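Local coordinates for SPI-1 type 3 secretion system secretin (Salmonella enterica subsp. enterica serovar Typhimurium, PDB 4G08), which forms, through a larger protein of which this is the periplasmic part, a ring with an apparent central pore in the outer membrane for type III secretion into host cells, at residues G15-F26 against A44-F55; G111-L119 against V130-V140. One frame throughout, in Å; residues are numbered along the deposited sequence.

Contact 1: G15-F26 against A44-F55; sequences GFVAKDDSLRTF and AARKKITGNFEF
Phe26 meets Phe53 and Ile49 on the packed side of this contact. The Phe26 ring turns its edge to the face of Phe53. Its CE1 lies 3.5 Å from Phe53 CG, and the two planes stand at 67°. Ile49 covers a face of Phe26, with CD1 4.0 Å from the ring centroid and almost on the ring normal. Phe26 reaches both partners because its CG is anti to the backbone N (chi1 176°). Phe55 turns its edge to the Phe26 face in an offset edge-to-face pair, which completes an aromatic cluster. Ala18 CB adds to this side against Phe53 CE2 and Ile49 CG2. Leu23 lies alongside Lys47 and crosses Ile49 at about a right angle, with CD2 3.8 Å from Ile49 CB. Lys47 sends its amine away to a salt bridge with Asp84. Leu61 and Leu65 of helix 58-69 touch Phe26.

The other side is looser and wet. Val17 and Asn52 meet there through Val17 CG2 and Asn52 OD1. Asp20 N donates to Thr50 OG1 at 3.0 Å, and a water also sits on that hydroxyl. The Asp20 side chain crosses that of Lys48 at about a right angle, with OD2 beside CB, but Asp20 OD2 and Lys48 NZ stay 6.4 Å apart. A second water joins Lys48 NZ to Asp20 O instead.

Between the two sides the strands are joined by backbone bonds. Phe16 and Phe53 exchange a pair, as do Ala18 and Gly51. Asp21 and Ile49 do the same after the register slips by one. Ser22 OG then accepts from Thr25 N at 3.2 Å and caps helix 23-30. Ile49 is opposed by two residues, Asp20 and Asp21, with Asp20 at positive phi: a G1 beta bulge in the antiparallel sheet of the secretin N0 domain.

Contact 2: G111-L119 against V130-V140; sequences GLYNKNYPL and VSGPPVYVDMV
Tyr136 and Tyr117 set the shape of this contact, in the short domain of type II/III secretion proteins, where a loop covers the start of helix 134-150. The two rings meet obliquely, with centroids 5.9 Å apart and planes at 50°. Tyr117 CB packs against Tyr136 CE2 at 3.5 Å.

Each ring has its own surroundings. Pro133 reaches back against Tyr117 and lays CD over the ring centre, 3.3 Å from the centroid, a close CH-pi contact. Asn116 CB covers the other face, so the ring is held between two neighbours. The Tyr117 hydroxyl is hydrogen-bonded to Trp73 N. Gly132 CA also packs against this ring, near CD1.

Tyr136 extends from the helix with CG anti to the backbone N (chi1 178°), which carries its hydroxyl into the loop. Val140 CG2 lies over one face, toward the rim. Leu112 O meets the ring edge in its plane, 3.3 Å from Tyr136 CE1, and is hydrogen-bonded to Tyr74 OH. Asn114 CB approaches over a face. Asn114 OD1 accepts from Asn116 N, an Asx turn within a type I turn from Asn114 to Tyr117.

On the Leu112 side, Met139 is bent at chi2 and chi3. This bend brings CE to 3.6 Å from Leu112 CB. At the other end of the loop, Leu119 runs alongside Val130, CD1 near CG2.

The Tyr136 hydroxyl joins two points of the loop backbone. It donates to Tyr117 O at 3.1 Å, and it accepts a weak but nearly straight bond from Asn114 N at 3.3 Å.

In the fold
From the N terminus the chain enters strand 16-22 and helix 23-30. It then passes strand 38-40 and helix 42-45 before returning along strands 48-50 and 52-53. Contact 1 closes this loop and ties both later strands to the first within the N0 domain. Helix 58-69 and strands 71-75 and 80-84 follow. Strand 89-94 and helix 100-109 lead to contact 2, which closes a shorter loop round strands 120-121 and 127-132. The contacts are in series and neither nest nor cross. The centres of contacts 1 and 2 lie about 26 Å apart and their nearest atoms about 10 Å, so they do not touch. Helix 58-69 and strand 71-75 have side chains that meet both contacts.

Contact 1: G15-F26 against A44-F55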
loop_
_atom_site.group_PDB
_atom_site.type_symbol
_atom_site.label_atom_id
_atom_site.label_comp_id
_atom_site.label_asym_id
_atom_site.label_seq_id
_atom_site.Cartn_x
_atom_site.Cartn_y
_atom_site.Cartn_z
ATOM N N GLY A 15 24.020 3.571 -5.781
ATOM C CA GLY A 15 23.862 4.893 -6.441
ATOM C C GLY A 15 23.627 4.732 -7.925
ATOM O O GLY A 15 24.004 3.722 -8.522
ATOM N N PHE A 16 23.019 5.753 -8.522
ATOM C CA PHE A 16 22.452 5.639 -9.839
ATOM C C PHE A 16 22.063 6.984 -10.450
ATOM O O PHE A 16 21.232 7.647 -9.899
ATOM C CB PHE A 16 21.206 4.808 -9.650
ATOM C CG PHE A 16 20.538 4.440 -10.893
ATOM C CD1 PHE A 16 21.242 4.230 -12.029
ATOM C CD2 PHE A 16 19.183 4.316 -10.935
ATOM C CE1 PHE A 16 20.587 3.895 -13.155
ATOM C CE2 PHE A 16 18.562 4.006 -12.060
ATOM C CZ PHE A 16 19.252 3.793 -13.160
ATOM N N VAL A 17 22.647 7.377 -11.585
ATOM C CA VAL A 17 22.080 8.525 -12.309
ATOM C C VAL A 17 21.114 8.053 -13.384
ATOM O O VAL A 17 21.529 7.573 -14.439
ATOM C CB VAL A 17 23.144 9.420 -12.981
ATOM C CG1 VAL A 17 22.473 10.608 -13.656
ATOM C CG2 VAL A 17 24.151 9.921 -11.964
ATOM N N ALA A 18 19.833 8.308 -13.170
ATOM C CA ALA A 18 18.814 7.881 -14.114
ATOM C C ALA A 18 18.689 8.895 -15.243
ATOM O O ALA A 18 18.786 10.098 -15.019
ATOM C CB ALA A 18 17.488 7.722 -13.398
ATOM N N LYS A 19 18.482 8.398 -16.455
ATOM C CA LYS A 19 18.193 9.264 -17.588
ATOM C C LYS A 19 17.061 8.699 -18.423
ATOM O O LYS A 19 17.261 7.844 -19.282
ATOM C CB LYS A 19 19.428 9.482 -18.455
ATOM C CG LYS A 19 19.194 10.527 -19.534
ATOM C CD LYS A 19 20.289 10.551 -20.583
ATOM C CE LYS A 19 20.395 11.939 -21.196
ATOM N NZ LYS A 19 20.861 11.911 -22.608
ATOM N N ASP A 20 15.852 9.108 -18.074
ATOM C CA ASP A 20 14.650 8.624 -18.735
ATOM C C ASP A 20 14.570 7.111 -18.712
ATOM O O ASP A 20 14.245 6.477 -19.715
ATOM C CB ASP A 20 14.591 9.126 -20.172
ATOM C CG ASP A 20 13.712 10.343 -20.314
ATOM O OD1 ASP A 20 14.198 11.451 -19.994
ATOM O OD2 ASP A 20 12.479 10.161 -20.430
ATOM N N ASP A 21 14.878 6.540 -17.557
ATOM C CA ASP A 21 14.787 5.109 -17.373
ATOM C C ASP A 21 13.383 4.770 -16.916
ATOM O O ASP A 21 12.704 5.600 -16.318
ATOM C CB ASP A 21 15.801 4.647 -16.332
ATOM C CG ASP A 21 17.226 4.904 -16.761
ATOM O OD1 ASP A 21 17.672 4.301 -17.762
ATOM O OD2 ASP A 21 17.920 5.670 -16.064
ATOM N N SER A 22 12.906 3.585 -17.264
ATOM C CA SER A 22 11.574 3.197 -16.832
ATOM C C SER A 22 11.586 3.006 -15.323
ATOM O O SER A 22 12.612 2.663 -14.742
ATOM C CB SER A 22 11.131 1.912 -17.520
ATOM O OG SER A 22 11.753 0.792 -16.914
ATOM N N LEU A 23 10.438 3.206 -14.691
ATOM C CA LEU A 23 10.328 2.984 -13.257
ATOM C C LEU A 23 10.703 1.562 -12.899
ATOM O O LEU A 23 11.186 1.302 -11.801
ATOM C CB LEU A 23 8.916 3.275 -12.770
ATOM C CG LEU A 23 8.637 4.762 -12.605
ATOM C CD1 LEU A 23 7.542 5.020 -11.590
ATOM C CD2 LEU A 23 9.910 5.475 -12.199
ATOM N N ARG A 24 10.453 0.625 -13.806
ATOM C CA ARG A 24 10.788 -0.757 -13.510
ATOM C C ARG A 24 12.286 -0.933 -13.341
ATOM O O ARG A 24 12.744 -1.551 -12.386
ATOM C CB ARG A 24 10.276 -1.716 -14.575
ATOM C CG ARG A 24 10.334 -3.159 -14.106
ATOM C CD ARG A 24 9.713 -4.119 -15.104
ATOM N NE ARG A 24 8.330 -3.776 -15.422
ATOM C CZ ARG A 24 7.296 -4.134 -14.674
ATOM N NH1 ARG A 24 7.508 -4.785 -13.541
ATOM N NH2 ARG A 24 6.055 -3.877 -15.070
ATOM N N THR A 25 13.050 -0.361 -14.253
ATOM C CA THR A 25 14.494 -0.416 -14.151
ATOM C C THR A 25 14.966 0.289 -12.888
ATOM O O THR A 25 15.739 -0.264 -12.101
ATOM C CB THR A 25 15.125 0.245 -15.373
ATOM O OG1 THR A 25 14.851 -0.556 -16.529
ATOM C CG2 THR A 25 16.617 0.390 -15.195
ATOM N N PHE A 26 14.367 1.438 -12.617
ATOM C CA PHE A 26 14.758 2.233 -11.469
ATOM C C PHE A 26 14.529 1.485 -10.162
ATOM O O PHE A 26 15.430 1.386 -9.331
ATOM C CB PHE A 26 13.983 3.538 -11.457
ATOM C CG PHE A 26 14.247 4.373 -10.253
ATOM C CD1 PHE A 26 15.405 5.118 -10.158
ATOM C CD2 PHE A 26 13.410 4.298 -9.166
ATOM C CE1 PHE A 26 15.682 5.834 -9.015
ATOM C CE2 PHE A 26 13.656 5.044 -8.042
ATOM C CZ PHE A 26 14.807 5.795 -7.957
ATOM N N ALA A 44 2.750 1.761 -13.485
ATOM C CA ALA A 44 3.898 2.438 -12.894
ATOM C C ALA A 44 5.092 2.304 -13.818
ATOM O O ALA A 44 5.889 3.231 -13.968
ATOM C CB ALA A 44 4.226 1.862 -11.538
ATOM N N ALA A 45 5.230 1.119 -14.399
ATOM C CA ALA A 45 6.402 0.777 -15.184
ATOM C C ALA A 45 6.521 1.601 -16.460
ATOM O O ALA A 45 7.605 1.698 -17.029
ATOM C CB ALA A 45 6.402 -0.703 -15.513
ATOM N N ARG A 46 5.430 2.198 -16.920
ATOM C CA ARG A 46 5.512 2.982 -18.147
ATOM C C ARG A 46 5.964 4.419 -17.900
ATOM O O ARG A 46 6.305 5.130 -18.844
ATOM C CB ARG A 46 4.201 2.967 -18.913
ATOM C CG ARG A 46 3.073 3.691 -18.228
ATOM C CD ARG A 46 1.772 3.313 -18.901
ATOM N NE ARG A 46 1.610 3.983 -20.184
ATOM C CZ ARG A 46 0.990 5.145 -20.345
ATOM N NH1 ARG A 46 0.494 5.790 -19.299
ATOM N NH2 ARG A 46 0.893 5.679 -21.553
ATOM N N LYS A 47 6.123 4.793 -16.639
ATOM C CA LYS A 47 6.671 6.101 -16.312
ATOM C C LYS A 47 8.181 6.086 -16.428
ATOM O O LYS A 47 8.799 5.067 -16.337
ATOM C CB LYS A 47 6.244 6.545 -14.923
ATOM C CG LYS A 47 4.813 6.948 -14.814
ATOM C CD LYS A 47 4.413 7.177 -13.407
ATOM C CE LYS A 47 3.218 8.065 -13.268
ATOM N NZ LYS A 47 2.424 8.144 -14.464
ATOM N N LYS A 48 8.753 7.247 -16.659
ATOM C CA LYS A 48 10.192 7.379 -16.733
ATOM C C LYS A 48 10.667 8.255 -15.598
ATOM O O LYS A 48 9.922 9.088 -15.087
ATOM C CB LYS A 48 10.602 8.012 -18.057
ATOM C CG LYS A 48 9.961 7.367 -19.267
ATOM C CD LYS A 48 10.819 6.227 -19.772
ATOM C CE LYS A 48 10.187 5.559 -20.976
ATOM N NZ LYS A 48 10.579 4.125 -21.038
ATOM N N ILE A 49 11.958 8.188 -15.324
ATOM C CA ILE A 49 12.509 8.963 -14.244
ATOM C C ILE A 49 13.923 9.399 -14.577
ATOM O O ILE A 49 14.626 8.739 -15.342
ATOM C CB ILE A 49 12.474 8.179 -12.927
ATOM C CG1 ILE A 49 12.825 9.098 -11.768
ATOM C CG2 ILE A 49 13.390 6.968 -12.991
ATOM C CD1 ILE A 49 12.797 8.387 -10.444
ATOM N N THR A 50 14.236 10.628 -14.192
ATOM C CA THR A 50 15.573 11.163 -14.387
ATOM C C THR A 50 16.071 11.750 -13.087
ATOM O O THR A 50 15.303 12.333 -12.327
ATOM C CB THR A 50 15.586 12.269 -15.447
ATOM O OG1 THR A 50 15.329 11.700 -16.735
ATOM C CG2 THR A 50 16.931 12.939 -15.484
ATOM N N GLY A 51 17.366 11.613 -12.846
ATOM C CA GLY A 51 17.995 12.305 -11.736
ATOM C C GLY A 51 19.143 11.551 -11.111
ATOM O O GLY A 51 19.367 10.372 -11.384
ATOM N N ASN A 52 19.859 12.233 -10.231
ATOM C CA ASN A 52 20.895 11.582 -9.465
ATOM C C ASN A 52 20.329 10.981 -8.196
ATOM O O ASN A 52 19.714 11.680 -7.387
ATOM C CB ASN A 52 22.000 12.571 -9.132
ATOM C CG ASN A 52 23.080 11.957 -8.277
ATOM O OD1 ASN A 52 23.676 10.948 -8.647
ATOM N ND2 ASN A 52 23.223 12.465 -7.065
ATOM N N PHE A 53 20.424 9.662 -8.085
ATOM C CA PHE A 53 19.851 8.970 -6.946
ATOM C C PHE A 53 20.876 8.271 -6.090
ATOM O O PHE A 53 21.748 7.547 -6.582
ATOM C CB PHE A 53 18.796 7.968 -7.383
ATOM C CG PHE A 53 17.586 8.596 -7.958
ATOM C CD1 PHE A 53 16.568 9.029 -7.140
ATOM C CD2 PHE A 53 17.518 8.858 -9.309
ATOM C CE1 PHE A 53 15.487 9.689 -7.665
ATOM C CE2 PHE A 53 16.445 9.523 -9.840
ATOM C CZ PHE A 53 15.429 9.944 -9.016
ATOM N N GLU A 54 20.655 8.397 -4.792
ATOM C CA GLU A 54 21.348 7.617 -3.791
ATOM C C GLU A 54 20.292 6.885 -2.985
ATOM O O GLU A 54 19.203 7.408 -2.740
ATOM C CB GLU A 54 22.136 8.538 -2.860
ATOM C CG GLU A 54 23.408 9.108 -3.466
ATOM C CD GLU A 54 24.471 8.055 -3.719
ATOM O OE1 GLU A 54 24.482 7.030 -3.003
ATOM O OE2 GLU A 54 25.339 8.287 -4.588
ATOM N N PHE A 55 20.602 5.652 -2.628
ATOM C CA PHE A 55 19.635 4.785 -1.994
ATOM C C PHE A 55 20.006 4.589 -0.527
ATOM O O PHE A 55 19.938 3.482 -0.000
ATOM C CB PHE A 55 19.583 3.453 -2.735
ATOM C CG PHE A 55 19.133 3.577 -4.162
ATOM C CD1 PHE A 55 18.014 4.326 -4.480
ATOM C CD2 PHE A 55 19.868 3.019 -5.190
ATOM C CE1 PHE A 55 17.611 4.473 -5.789
ATOM C CE2 PHE A 55 19.461 3.152 -6.502
ATOM C CZ PHE A 55 18.350 3.912 -6.804
HETATM O O HOH W 1 23.067 4.275 -3.068
HETATM O O HOH W 2 13.220 4.157 -21.214
HETATM O O HOH W 3 12.777 11.351 -17.475
#

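Contact 2: G111-L119 against V130-V140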
loop_
_atom_site.group_PDB
_atom_site.type_symbol
_atom_site.label_atom_id
_atom_site.label_comp_id
_atom_site.label_asym_id
_atom_site.label_seq_id
_atom_site.Cartn_x
_atom_site.Cartn_y
_atom_site.Cartn_z
ATOM N N GLY A 111 0.556 -5.600 12.086
ATOM C CA GLY A 111 1.575 -4.983 11.253
ATOM C C GLY A 111 1.234 -5.003 9.775
ATOM O O GLY A 111 2.116 -4.838 8.933
ATOM N N LEU A 112 -0.045 -5.117 9.444
ATOM C CA LEU A 112 -0.429 -5.021 8.040
ATOM C C LEU A 112 -0.927 -3.639 7.693
ATOM O O LEU A 112 -1.094 -3.304 6.518
ATOM C CB LEU A 112 -1.489 -6.050 7.689
ATOM C CG LEU A 112 -1.186 -7.462 8.160
ATOM C CD1 LEU A 112 -2.493 -8.069 8.623
ATOM C CD2 LEU A 112 -0.579 -8.278 7.034
ATOM N N TYR A 113 -1.283 -2.889 8.725
ATOM C CA TYR A 113 -1.844 -1.566 8.557
ATOM C C TYR A 113 -0.795 -0.624 7.976
ATOM O O TYR A 113 0.409 -0.832 8.158
ATOM C CB TYR A 113 -2.339 -1.050 9.904
ATOM C CG TYR A 113 -2.895 0.338 9.858
ATOM C CD1 TYR A 113 -4.187 0.567 9.433
ATOM C CD2 TYR A 113 -2.141 1.419 10.277
ATOM C CE1 TYR A 113 -4.719 1.832 9.441
ATOM C CE2 TYR A 113 -2.657 2.692 10.274
ATOM C CZ TYR A 113 -3.944 2.894 9.841
ATOM O OH TYR A 113 -4.461 4.167 9.814
ATOM N N ASN A 114 -1.239 0.241 7.073
ATOM C CA ASN A 114 -0.372 1.260 6.507
ATOM C C ASN A 114 -0.985 2.614 6.755
ATOM O O ASN A 114 -2.078 2.884 6.270
ATOM C CB ASN A 114 -0.251 1.059 5.004
ATOM C CG ASN A 114 0.751 1.992 4.378
ATOM O OD1 ASN A 114 0.657 3.212 4.519
ATOM N ND2 ASN A 114 1.729 1.426 3.693
ATOM N N LYS A 115 -0.265 3.482 7.457
ATOM C CA LYS A 115 -0.823 4.759 7.854
ATOM C C LYS A 115 -1.204 5.687 6.696
ATOM O O LYS A 115 -1.986 6.580 6.854
ATOM C CB LYS A 115 0.104 5.499 8.805
ATOM C CG LYS A 115 1.384 5.903 8.206
ATOM C CD LYS A 115 2.018 7.012 8.986
ATOM C CE LYS A 115 3.509 7.001 8.813
ATOM N NZ LYS A 115 4.016 8.043 7.925
ATOM N N ASN A 116 -0.614 5.433 5.546
ATOM C CA ASN A 116 -0.875 6.251 4.371
ATOM C C ASN A 116 -2.248 5.964 3.773
ATOM O O ASN A 116 -2.788 6.779 3.025
ATOM C CB ASN A 116 0.211 6.020 3.327
ATOM C CG ASN A 116 1.584 6.427 3.825
ATOM O OD1 ASN A 116 1.803 7.578 4.199
ATOM N ND2 ASN A 116 2.473 5.452 3.961
ATOM N N TYR A 117 -2.819 4.825 4.142
ATOM C CA TYR A 117 -4.102 4.395 3.590
ATOM C C TYR A 117 -5.065 3.991 4.696
ATOM O O TYR A 117 -5.372 2.812 4.867
ATOM C CB TYR A 117 -3.908 3.245 2.607
ATOM C CG TYR A 117 -2.775 3.472 1.637
ATOM C CD1 TYR A 117 -2.836 4.476 0.683
ATOM C CD2 TYR A 117 -1.628 2.709 1.706
ATOM C CE1 TYR A 117 -1.769 4.722 -0.160
ATOM C CE2 TYR A 117 -0.553 2.959 0.885
ATOM C CZ TYR A 117 -0.615 3.984 -0.024
ATOM O OH TYR A 117 0.478 4.215 -0.829
ATOM N N PRO A 118 -5.514 4.976 5.481
ATOM C CA PRO A 118 -6.251 4.719 6.701
ATOM C C PRO A 118 -7.685 4.299 6.434
ATOM O O PRO A 118 -8.221 4.546 5.354
ATOM C CB PRO A 118 -6.220 6.071 7.413
ATOM C CG PRO A 118 -6.163 7.058 6.310
ATOM C CD PRO A 118 -5.290 6.418 5.271
ATOM N N LEU A 119 -8.273 3.609 7.400
ATOM C CA LEU A 119 -9.682 3.262 7.356
ATOM C C LEU A 119 -10.493 4.487 7.728
ATOM O O LEU A 119 -10.153 5.193 8.675
ATOM C CB LEU A 119 -9.968 2.156 8.367
ATOM C CG LEU A 119 -9.745 0.734 7.874
ATOM C CD1 LEU A 119 -8.456 0.610 7.089
ATOM C CD2 LEU A 119 -9.752 -0.234 9.040
ATOM N N VAL A 130 -11.874 2.549 2.440
ATOM C CA VAL A 130 -10.436 2.455 2.397
ATOM C C VAL A 130 -10.000 2.552 0.951
ATOM O O VAL A 130 -10.713 2.110 0.047
ATOM C CB VAL A 130 -9.933 1.141 3.015
ATOM C CG1 VAL A 130 -10.518 -0.049 2.282
ATOM C CG2 VAL A 130 -8.410 1.102 3.013
ATOM N N SER A 131 -8.946 3.328 0.734
ATOM C CA SER A 131 -8.453 3.582 -0.606
ATOM C C SER A 131 -6.937 3.472 -0.595
ATOM O O SER A 131 -6.259 4.057 0.261
ATOM C CB SER A 131 -8.873 4.975 -1.079
ATOM O OG SER A 131 -10.285 5.100 -1.132
ATOM N N GLY A 132 -6.414 2.616 -1.456
ATOM C CA GLY A 132 -4.986 2.391 -1.494
ATOM C C GLY A 132 -4.603 1.333 -2.491
ATOM O O GLY A 132 -5.399 0.954 -3.346
ATOM N N PRO A 133 -3.385 0.817 -2.355
ATOM C CA PRO A 133 -2.894 -0.178 -3.291
ATOM C C PRO A 133 -3.782 -1.404 -3.285
ATOM O O PRO A 133 -4.203 -1.860 -2.227
ATOM C CB PRO A 133 -1.513 -0.534 -2.746
ATOM C CG PRO A 133 -1.109 0.611 -1.903
ATOM C CD PRO A 133 -2.340 1.325 -1.453
ATOM N N PRO A 134 -3.994 -1.997 -4.459
ATOM C CA PRO A 134 -4.876 -3.138 -4.545
ATOM C C PRO A 134 -4.504 -4.269 -3.593
ATOM O O PRO A 134 -5.361 -4.793 -2.883
ATOM C CB PRO A 134 -4.713 -3.576 -5.994
ATOM C CG PRO A 134 -4.467 -2.304 -6.723
ATOM C CD PRO A 134 -3.729 -1.401 -5.778
ATOM N N VAL A 135 -3.227 -4.594 -3.502
ATOM C CA VAL A 135 -2.829 -5.666 -2.617
ATOM C C VAL A 135 -3.191 -5.364 -1.156
ATOM O O VAL A 135 -3.557 -6.266 -0.398
ATOM C CB VAL A 135 -1.332 -5.925 -2.714
ATOM C CG1 VAL A 135 -0.579 -4.700 -2.245
ATOM C CG2 VAL A 135 -0.970 -7.138 -1.886
ATOM N N TYR A 136 -3.136 -4.094 -0.776
ATOM C CA TYR A 136 -3.507 -3.674 0.579
ATOM C C TYR A 136 -5.013 -3.763 0.813
ATOM O O TYR A 136 -5.473 -4.319 1.813
ATOM C CB TYR A 136 -3.027 -2.247 0.824
ATOM C CG TYR A 136 -3.404 -1.693 2.167
ATOM C CD1 TYR A 136 -2.835 -2.182 3.329
ATOM C CD2 TYR A 136 -4.234 -0.594 2.256
ATOM C CE1 TYR A 136 -3.179 -1.662 4.555
ATOM C CE2 TYR A 136 -4.553 -0.045 3.466
ATOM C CZ TYR A 136 -4.033 -0.588 4.609
ATOM O OH TYR A 136 -4.297 0.037 5.803
ATOM N N VAL A 137 -5.770 -3.177 -0.098
ATOM C CA VAL A 137 -7.210 -3.107 0.047
ATOM C C VAL A 137 -7.809 -4.504 0.059
ATOM O O VAL A 137 -8.681 -4.810 0.868
ATOM C CB VAL A 137 -7.830 -2.291 -1.094
ATOM C CG1 VAL A 137 -9.343 -2.388 -1.044
ATOM C CG2 VAL A 137 -7.391 -0.840 -0.990
ATOM N N ASP A 138 -7.237 -5.395 -0.740
ATOM C CA ASP A 138 -7.705 -6.774 -0.780
ATOM C C ASP A 138 -7.537 -7.432 0.582
ATOM O O ASP A 138 -8.418 -8.145 1.060
ATOM C CB ASP A 138 -6.925 -7.567 -1.821
ATOM C CG ASP A 138 -7.320 -7.217 -3.238
ATOM O OD1 ASP A 138 -8.325 -6.500 -3.422
ATOM O OD2 ASP A 138 -6.676 -7.738 -4.172
ATOM N N MET A 139 -6.402 -7.177 1.211
ATOM C CA MET A 139 -6.165 -7.637 2.560
ATOM C C MET A 139 -7.187 -7.048 3.519
ATOM O O MET A 139 -7.731 -7.754 4.363
ATOM C CB MET A 139 -4.757 -7.246 2.986
ATOM C CG MET A 139 -4.320 -7.811 4.322
ATOM S SD MET A 139 -4.708 -6.720 5.695
ATOM C CE MET A 139 -3.879 -5.249 5.127
ATOM N N VAL A 140 -7.474 -5.759 3.395
ATOM C CA VAL A 140 -8.356 -5.130 4.370
ATOM C C VAL A 140 -9.760 -5.699 4.257
ATOM O O VAL A 140 -10.402 -6.021 5.253
ATOM C CB VAL A 140 -8.416 -3.610 4.202
ATOM C CG1 VAL A 140 -9.531 -3.056 5.061
ATOM C CG2 VAL A 140 -7.091 -2.984 4.591
HETATM O O HOH W 4 -8.189 5.083 2.808
#